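Local coordinates for conserved hypothetical protein NMB0706 (Neisseria meningitidis, PDB 1RV9) that is of unknown function but belongs to the multi-copper polyphenol oxidoreductase laccase family and may be an oxidoreductase, at residues V53-N56 against P57-R61. Residues are numbered along the deposited sequence; the frame is centred on the assembly and turned at random.
Sequences VGDN and PEAVR
Asn-56 caps the start of helix 57-71 by accepting the N-H of Ala-59 at its side-chain oxygen, with OD1 3.0 Å from Ala-59 N. That donor lies in the amide plane of the asparagine and uses a lone pair of OD1. Glu-58 N also lies 2.8 Å from Asn-56 OD1, but at 115° that bond is weak. CG, anti to the backbone N (chi1 177°), stands beside the carbonyl carbon, and the turn about chi2 (-76°) brings OD1 to the two N-H groups. The backbone of Asn-56 joins in as well: its O takes the N-H of Val-60, 3.1 Å from O to N, the opening i to i+4 bond of the helix. One residue earlier, Asp-55 OD1 receives the N-H of Asn-56 in a short, bent bond from above the carboxylate plane, 2.6 Å between OD1 and N. Its other oxygen, OD2, is held by Ser-40 OG and Asn-48 ND2, earlier in the same loop. CB of Ala-59 sits 4.0 Å from CB of Asn-56, and CG2 of the buried Val-60 lies 3.5 Å from Asn-56 O and 3.9 Å from Asp-55 OD2. Pro-57 at N1 has no N-H to satisfy, and the whole is an asparagine N-cap followed by proline at a surface helix start.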
ATOM      1  N   VAL A  53      -8.438   2.787  14.161  1.00 10.50           N
ATOM      2  CA  VAL A  53      -7.914   1.653  14.909  1.00 10.40           C
ATOM      3  C   VAL A  53      -7.967   1.744  16.434  1.00 11.21           C
ATOM      4  O   VAL A  53      -7.394   0.898  17.125  1.00 11.30           O
ATOM      5  CB  VAL A  53      -6.470   1.329  14.455  1.00 11.24           C
ATOM      6  CG1 VAL A  53      -6.475   0.934  12.975  1.00 11.99           C
ATOM      7  CG2 VAL A  53      -5.563   2.541  14.659  1.00 11.80           C
ATOM      8  N   GLY A  54      -8.657   2.757  16.952  1.00 11.51           N
ATOM      9  CA  GLY A  54      -8.797   2.899  18.395  1.00 13.06           C
ATOM     10  C   GLY A  54      -7.767   3.728  19.142  1.00 14.79           C
ATOM     11  O   GLY A  54      -7.752   3.733  20.377  1.00 14.25           O
ATOM     12  N   ASP A  55      -6.912   4.433  18.408  1.00 14.43           N
ATOM     13  CA  ASP A  55      -5.875   5.264  19.017  1.00 15.99           C
ATOM     14  C   ASP A  55      -6.473   6.616  19.412  1.00 16.57           C
ATOM     15  O   ASP A  55      -7.606   6.929  19.045  1.00 16.97           O
ATOM     16  CB  ASP A  55      -4.728   5.457  18.012  1.00 15.46           C
ATOM     17  CG  ASP A  55      -3.467   6.031  18.643  1.00 16.71           C
ATOM     18  OD1 ASP A  55      -3.424   6.201  19.879  1.00 15.71           O
ATOM     19  OD2 ASP A  55      -2.504   6.307  17.893  1.00 14.12           O
ATOM     20  N   ASN A  56      -5.721   7.406  20.173  1.00 18.40           N
ATOM     21  CA  ASN A  56      -6.188   8.726  20.588  1.00 18.94           C
ATOM     22  C   ASN A  56      -6.239   9.618  19.350  1.00 18.45           C
ATOM     23  O   ASN A  56      -5.241   9.773  18.650  1.00 16.91           O
ATOM     24  CB  ASN A  56      -5.235   9.320  21.631  1.00 22.57           C
ATOM     25  CG  ASN A  56      -5.621  10.730  22.043  1.00 23.98           C
ATOM     26  OD1 ASN A  56      -5.393  11.690  21.308  1.00 26.85           O
ATOM     27  ND2 ASN A  56      -6.217  10.859  23.223  1.00 28.49           N
ATOM     28  N   PRO A  57      -7.412  10.203  19.055  1.00 19.03           N
ATOM     29  CA  PRO A  57      -7.581  11.076  17.890  1.00 19.41           C
ATOM     30  C   PRO A  57      -6.562  12.213  17.799  1.00 19.76           C
ATOM     31  O   PRO A  57      -6.046  12.506  16.718  1.00 17.30           O
ATOM     32  CB  PRO A  57      -9.011  11.583  18.050  1.00 20.18           C
ATOM     33  CG  PRO A  57      -9.694  10.414  18.692  1.00 20.31           C
ATOM     34  CD  PRO A  57      -8.696  10.010  19.751  1.00 19.01           C
ATOM     35  N   GLU A  58      -6.274  12.853  18.928  1.00 19.44           N
ATOM     36  CA  GLU A  58      -5.313  13.951  18.933  1.00 19.64           C
ATOM     37  C   GLU A  58      -3.916  13.460  18.562  1.00 18.38           C
ATOM     38  O   GLU A  58      -3.171  14.152  17.869  1.00 17.95           O
ATOM     39  CB  GLU A  58      -5.268  14.624  20.307  1.00 22.37           C
ATOM     40  CG  GLU A  58      -4.204  15.705  20.410  1.00 26.31           C
ATOM     41  CD  GLU A  58      -4.031  16.224  21.821  1.00 30.33           C
ATOM     42  OE1 GLU A  58      -4.943  16.915  22.323  1.00 30.97           O
ATOM     43  OE2 GLU A  58      -2.979  15.934  22.431  1.00 31.90           O
ATOM     44  N   ALA A  59      -3.566  12.266  19.030  1.00 16.63           N
ATOM     45  CA  ALA A  59      -2.259  11.687  18.737  1.00 15.96           C
ATOM     46  C   ALA A  59      -2.120  11.433  17.240  1.00 15.15           C
ATOM     47  O   ALA A  59      -1.096  11.757  16.640  1.00 15.99           O
ATOM     48  CB  ALA A  59      -2.075  10.385  19.507  1.00 15.70           C
ATOM     49  N   VAL A  60      -3.154  10.853  16.640  1.00 15.33           N
ATOM     50  CA  VAL A  60      -3.130  10.569  15.207  1.00 14.14           C
ATOM     51  C   VAL A  60      -2.988  11.860  14.411  1.00 14.52           C
ATOM     52  O   VAL A  60      -2.260  11.910  13.419  1.00 13.81           O
ATOM     53  CB  VAL A  60      -4.413   9.844  14.752  1.00 13.32           C
ATOM     54  CG1 VAL A  60      -4.385   9.637  13.237  1.00 13.16           C
ATOM     55  CG2 VAL A  60      -4.527   8.506  15.462  1.00 13.76           C
ATOM     56  N   ARG A  61      -3.688  12.903  14.842  1.00 15.10           N
ATOM     57  CA  ARG A  61      -3.622  14.192  14.166  1.00 15.38           C
ATOM     58  C   ARG A  61      -2.183  14.696  14.175  1.00 14.88           C
ATOM     59  O   ARG A  61      -1.687  15.215  13.174  1.00 15.09           O
ATOM     60  CB  ARG A  61      -4.526  15.205  14.875  1.00 17.70           C
ATOM     61  CG  ARG A  61      -4.520  16.595  14.262  1.00 21.33           C
ATOM     62  CD  ARG A  61      -4.459  17.650  15.359  1.00 26.18           C
ATOM     63  NE  ARG A  61      -3.118  18.215  15.482  1.00 29.67           N
ATOM     64  CZ  ARG A  61      -2.499  18.452  16.635  1.00 30.56           C
ATOM     65  NH1 ARG A  61      -3.092  18.168  17.786  1.00 31.52           N
ATOM     66  NH2 ARG A  61      -1.282  18.987  16.637  1.00 31.13           N
TER